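Local coordinates for beta-lactamase inhibitory protein BLIP-I (Streptomyces exfoliatus, PDB 3GMV) that probably binds beta-lactamases and inhibits them, at residues A[116-128]-A[135-147]. Residues are numbered along the deposited sequence; the frame is centred on the assembly and turned at random.
Sequences PAKTGFEEKYYCA and PPSASFHLTDGVL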
loop_
_atom_site.group_PDB
_atom_site.type_symbol
_atom_site.label_atom_id
_atom_site.label_comp_id
_atom_site.label_asym_id
_atom_site.label_seq_id
_atom_site.Cartn_x
_atom_site.Cartn_y
_atom_site.Cartn_z
ATOM N N PRO A 116 -6.168 -11.744 14.488
ATOM C CA PRO A 116 -5.753 -12.831 13.602
ATOM C C PRO A 116 -6.807 -13.431 12.660
ATOM O O PRO A 116 -6.473 -14.278 11.844
ATOM C CB PRO A 116 -5.264 -13.902 14.594
ATOM C CG PRO A 116 -6.092 -13.662 15.788
ATOM C CD PRO A 116 -6.303 -12.205 15.883
ATOM N N ALA A 117 -8.063 -13.013 12.781
ATOM C CA ALA A 117 -9.090 -13.345 11.799
ATOM C C ALA A 117 -8.740 -12.687 10.462
ATOM O O ALA A 117 -8.150 -11.595 10.412
ATOM C CB ALA A 117 -10.459 -12.888 12.307
ATOM N N LYS A 118 -9.073 -13.357 9.369
ATOM C CA LYS A 118 -8.607 -12.914 8.066
ATOM C C LYS A 118 -9.739 -12.301 7.238
ATOM O O LYS A 118 -9.584 -12.012 6.048
ATOM C CB LYS A 118 -7.929 -14.057 7.325
ATOM C CG LYS A 118 -6.481 -14.316 7.779
ATOM C CD LYS A 118 -5.742 -15.160 6.757
ATOM C CE LYS A 118 -4.226 -14.988 6.870
ATOM N NZ LYS A 118 -3.630 -15.893 7.895
ATOM N N THR A 119 -10.866 -12.087 7.895
ATOM C CA THR A 119 -12.048 -11.482 7.281
ATOM C C THR A 119 -11.845 -9.990 7.041
ATOM O O THR A 119 -11.192 -9.317 7.842
ATOM C CB THR A 119 -13.218 -11.633 8.250
ATOM O OG1 THR A 119 -12.764 -11.264 9.558
ATOM C CG2 THR A 119 -13.645 -13.078 8.301
ATOM N N GLY A 120 -12.415 -9.451 5.967
ATOM C CA GLY A 120 -12.297 -8.013 5.723
ATOM C C GLY A 120 -10.897 -7.603 5.271
ATOM O O GLY A 120 -10.471 -6.469 5.481
ATOM N N PHE A 121 -10.205 -8.512 4.599
ATOM C CA PHE A 121 -8.854 -8.239 4.052
ATOM C C PHE A 121 -8.906 -7.067 3.088
ATOM O O PHE A 121 -9.688 -7.095 2.129
ATOM C CB PHE A 121 -8.360 -9.459 3.307
ATOM C CG PHE A 121 -7.003 -9.289 2.661
ATOM C CD1 PHE A 121 -5.917 -8.843 3.394
ATOM C CD2 PHE A 121 -6.820 -9.636 1.343
ATOM C CE1 PHE A 121 -4.643 -8.716 2.810
ATOM C CE2 PHE A 121 -5.553 -9.510 0.749
ATOM C CZ PHE A 121 -4.475 -9.052 1.500
ATOM N N GLU A 122 -8.117 -6.035 3.342
ATOM C CA GLU A 122 -8.195 -4.795 2.556
ATOM C C GLU A 122 -6.918 -4.642 1.748
ATOM O O GLU A 122 -5.828 -4.794 2.305
ATOM C CB GLU A 122 -8.378 -3.571 3.472
ATOM C CG GLU A 122 -8.485 -2.207 2.740
ATOM C CD GLU A 122 -8.458 -1.005 3.689
ATOM O OE1 GLU A 122 -9.528 -0.631 4.198
ATOM O OE2 GLU A 122 -7.379 -0.409 3.904
ATOM N N GLU A 123 -7.059 -4.354 0.454
ATOM C CA GLU A 123 -5.913 -4.136 -0.423
ATOM C C GLU A 123 -6.076 -2.763 -1.036
ATOM O O GLU A 123 -7.185 -2.405 -1.477
ATOM C CB GLU A 123 -5.920 -5.157 -1.559
ATOM C CG GLU A 123 -5.733 -6.644 -1.136
ATOM C CD GLU A 123 -6.128 -7.616 -2.239
ATOM O OE1 GLU A 123 -7.318 -8.011 -2.333
ATOM O OE2 GLU A 123 -5.253 -8.006 -3.019
ATOM N N LYS A 124 -4.997 -1.990 -1.071
ATOM C CA LYS A 124 -5.061 -0.635 -1.579
ATOM C C LYS A 124 -4.198 -0.570 -2.823
ATOM O O LYS A 124 -2.992 -0.852 -2.759
ATOM C CB LYS A 124 -4.565 0.387 -0.539
ATOM C CG LYS A 124 -5.491 0.510 0.711
ATOM C CD LYS A 124 -5.127 1.723 1.559
ATOM C CE LYS A 124 -6.037 1.748 2.803
ATOM N NZ LYS A 124 -5.701 2.859 3.759
ATOM N N TYR A 125 -4.818 -0.201 -3.948
ATOM C CA TYR A 125 -4.103 -0.012 -5.200
ATOM C C TYR A 125 -4.015 1.462 -5.622
ATOM O O TYR A 125 -4.947 2.256 -5.437
ATOM C CB TYR A 125 -4.771 -0.855 -6.289
ATOM C CG TYR A 125 -4.426 -2.318 -6.245
ATOM C CD1 TYR A 125 -3.248 -2.775 -6.815
ATOM C CD2 TYR A 125 -5.276 -3.250 -5.625
ATOM C CE1 TYR A 125 -2.930 -4.134 -6.799
ATOM C CE2 TYR A 125 -4.962 -4.621 -5.605
ATOM C CZ TYR A 125 -3.774 -5.035 -6.192
ATOM O OH TYR A 125 -3.404 -6.352 -6.213
ATOM N N TYR A 126 -2.868 1.826 -6.176
ATOM C CA TYR A 126 -2.636 3.163 -6.674
ATOM C C TYR A 126 -2.248 3.030 -8.135
ATOM O O TYR A 126 -1.311 2.304 -8.490
ATOM C CB TYR A 126 -1.489 3.757 -5.877
ATOM C CG TYR A 126 -0.882 5.027 -6.455
ATOM C CD1 TYR A 126 -1.547 6.241 -6.402
ATOM C CD2 TYR A 126 0.377 4.995 -7.064
ATOM C CE1 TYR A 126 -0.944 7.421 -6.924
ATOM C CE2 TYR A 126 0.962 6.147 -7.575
ATOM C CZ TYR A 126 0.305 7.338 -7.504
ATOM O OH TYR A 126 0.923 8.450 -8.049
ATOM N N CYS A 127 -3.002 3.686 -8.998
ATOM C CA CYS A 127 -2.772 3.541 -10.422
ATOM C C CYS A 127 -2.318 4.867 -11.034
ATOM O O CYS A 127 -3.120 5.805 -11.164
ATOM C CB CYS A 127 -4.072 3.073 -11.090
ATOM S SG CYS A 127 -4.729 1.576 -10.403
ATOM N N ALA A 128 -1.052 4.952 -11.441
ATOM C CA ALA A 128 -0.522 6.229 -11.973
ATOM C C ALA A 128 -0.819 6.314 -13.465
ATOM O O ALA A 128 -0.684 5.328 -14.172
ATOM C CB ALA A 128 0.986 6.282 -11.766
ATOM N N PRO A 135 1.993 12.189 -10.536
ATOM C CA PRO A 135 1.198 12.101 -11.754
ATOM C C PRO A 135 -0.311 12.098 -11.449
ATOM O O PRO A 135 -0.704 11.889 -10.295
ATOM C CB PRO A 135 1.606 10.753 -12.331
ATOM C CG PRO A 135 1.938 9.897 -11.106
ATOM C CD PRO A 135 2.478 10.877 -10.063
ATOM N N PRO A 136 -1.153 12.343 -12.467
ATOM C CA PRO A 136 -2.583 12.071 -12.315
ATOM C C PRO A 136 -2.735 10.600 -11.905
ATOM O O PRO A 136 -1.904 9.791 -12.271
ATOM C CB PRO A 136 -3.134 12.290 -13.730
ATOM C CG PRO A 136 -2.096 13.229 -14.414
ATOM C CD PRO A 136 -0.789 12.714 -13.850
ATOM N N SER A 137 -3.752 10.258 -11.121
ATOM C CA SER A 137 -3.831 8.882 -10.640
ATOM C C SER A 137 -5.247 8.507 -10.277
ATOM O O SER A 137 -6.131 9.352 -10.179
ATOM C CB SER A 137 -2.932 8.673 -9.413
ATOM O OG SER A 137 -3.418 9.414 -8.298
ATOM N N ALA A 138 -5.441 7.211 -10.107
ATOM C CA ALA A 138 -6.645 6.713 -9.444
ATOM C C ALA A 138 -6.239 5.776 -8.311
ATOM O O ALA A 138 -5.167 5.147 -8.357
ATOM C CB ALA A 138 -7.558 6.009 -10.455
ATOM N N SER A 139 -7.092 5.695 -7.291
ATOM C CA SER A 139 -6.909 4.782 -6.169
ATOM C C SER A 139 -8.132 3.874 -6.109
ATOM O O SER A 139 -9.274 4.336 -6.260
ATOM C CB SER A 139 -6.840 5.562 -4.855
ATOM O OG SER A 139 -5.662 6.372 -4.857
ATOM N N PHE A 140 -7.895 2.610 -5.793
ATOM C CA PHE A 140 -8.963 1.636 -5.694
ATOM C C PHE A 140 -8.666 0.780 -4.490
ATOM O O PHE A 140 -7.562 0.255 -4.372
ATOM C CB PHE A 140 -8.971 0.734 -6.941
ATOM C CG PHE A 140 -9.274 1.467 -8.213
ATOM C CD1 PHE A 140 -10.560 1.940 -8.466
ATOM C CD2 PHE A 140 -8.292 1.639 -9.185
ATOM C CE1 PHE A 140 -10.824 2.628 -9.668
ATOM C CE2 PHE A 140 -8.567 2.288 -10.391
ATOM C CZ PHE A 140 -9.823 2.797 -10.621
ATOM N N HIS A 141 -9.632 0.616 -3.590
ATOM C CA HIS A 141 -9.407 -0.280 -2.453
ATOM C C HIS A 141 -10.359 -1.475 -2.555
ATOM O O HIS A 141 -11.549 -1.300 -2.847
ATOM C CB HIS A 141 -9.607 0.465 -1.104
ATOM C CG HIS A 141 -8.702 1.650 -0.929
ATOM N ND1 HIS A 141 -8.802 2.496 0.147
ATOM C CD2 HIS A 141 -7.718 2.153 -1.710
ATOM C CE1 HIS A 141 -7.906 3.458 0.040
ATOM N NE2 HIS A 141 -7.242 3.286 -1.086
ATOM N N LEU A 142 -9.855 -2.680 -2.289
ATOM C CA LEU A 142 -10.680 -3.885 -2.316
ATOM C C LEU A 142 -10.832 -4.395 -0.893
ATOM O O LEU A 142 -9.886 -4.296 -0.106
ATOM C CB LEU A 142 -9.993 -4.953 -3.179
ATOM C CG LEU A 142 -9.834 -4.656 -4.659
ATOM C CD1 LEU A 142 -8.932 -5.756 -5.298
ATOM C CD2 LEU A 142 -11.209 -4.623 -5.329
ATOM N N THR A 143 -12.025 -4.873 -0.531
ATOM C CA THR A 143 -12.217 -5.515 0.764
ATOM C C THR A 143 -12.826 -6.899 0.444
ATOM O O THR A 143 -13.901 -6.965 -0.173
ATOM C CB THR A 143 -13.167 -4.677 1.676
ATOM O OG1 THR A 143 -12.658 -3.339 1.842
ATOM C CG2 THR A 143 -13.319 -5.325 3.063
ATOM N N ASP A 144 -12.148 -7.975 0.858
ATOM C CA ASP A 144 -12.498 -9.339 0.428
ATOM C C ASP A 144 -12.885 -9.403 -1.052
ATOM O O ASP A 144 -13.922 -9.954 -1.436
ATOM C CB ASP A 144 -13.592 -9.897 1.322
ATOM C CG ASP A 144 -13.111 -10.084 2.755
ATOM O OD1 ASP A 144 -11.923 -10.422 2.948
ATOM O OD2 ASP A 144 -13.900 -9.861 3.678
ATOM N N GLY A 145 -12.059 -8.762 -1.868
ATOM C CA GLY A 145 -12.168 -8.873 -3.313
ATOM C C GLY A 145 -13.315 -8.119 -3.942
ATOM O O GLY A 145 -13.684 -8.412 -5.086
ATOM N N VAL A 146 -13.857 -7.139 -3.211
ATOM C CA VAL A 146 -14.925 -6.258 -3.732
ATOM C C VAL A 146 -14.521 -4.782 -3.623
ATOM O O VAL A 146 -13.901 -4.364 -2.634
ATOM C CB VAL A 146 -16.243 -6.489 -2.988
ATOM C CG1 VAL A 146 -17.355 -5.488 -3.446
ATOM C CG2 VAL A 146 -16.682 -7.977 -3.139
ATOM N N LEU A 147 -14.837 -3.995 -4.653
ATOM C CA LEU A 147 -14.423 -2.582 -4.604
ATOM C C LEU A 147 -15.167 -1.773 -3.523
ATOM O O LEU A 147 -16.395 -1.638 -3.565
ATOM C CB LEU A 147 -14.547 -1.925 -5.996
ATOM C CG LEU A 147 -13.946 -0.511 -6.106
ATOM C CD1 LEU A 147 -12.406 -0.554 -6.022
ATOM C CD2 LEU A 147 -14.324 0.096 -7.460
HETATM O O HOH W 1 -9.485 -7.857 -0.714
#
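Lys124 lays its extended chain over one face of the His141 imidazole, CG 3.6 Å from the ring centroid and 6° off the normal, a CH-pi contact. At the Phe140 ring the partner comes edge-on: Cys127 SG lies in the ring plane, 3.8 Å from CD2. Leu142 CD1 meets Tyr125 CE2 obliquely. The Tyr126 ring, its CG anti to the backbone N (chi1 166°), leans across the neighbouring strand, so that CE1 comes 3.4 Å from Ser137 CB and OH reaches the Pro135 ring. Strands 122-128 and 137-143 run between Lys124, Tyr126, Ser137 and His141 on one face and Tyr125, Cys127, Phe140 and Leu142 on the opposite one; Glu123–Leu142, Tyr125–Phe140 and Cys127–Ala138 are hydrogen-bonded pairs of this antiparallel hairpin, each joined by two N-H...O bonds. Beyond it, the Asp144 carboxylate grips the incoming loop: Gly120 N bonds OD2 at 2.8 Å on its syn side, while Phe121 N reaches OD1 from above the carboxylate plane. A water links Phe121 O, Glu123 OE1 and Gly145 N. In this two-layer alpha/beta sandwich, strands 105-111 (through disulfide Cys105–Cys127) and 146-153 flank the hairpin, and helix 93-99 covers the Tyr125, Phe140 and Leu142 face, opposite His141 and Lys124.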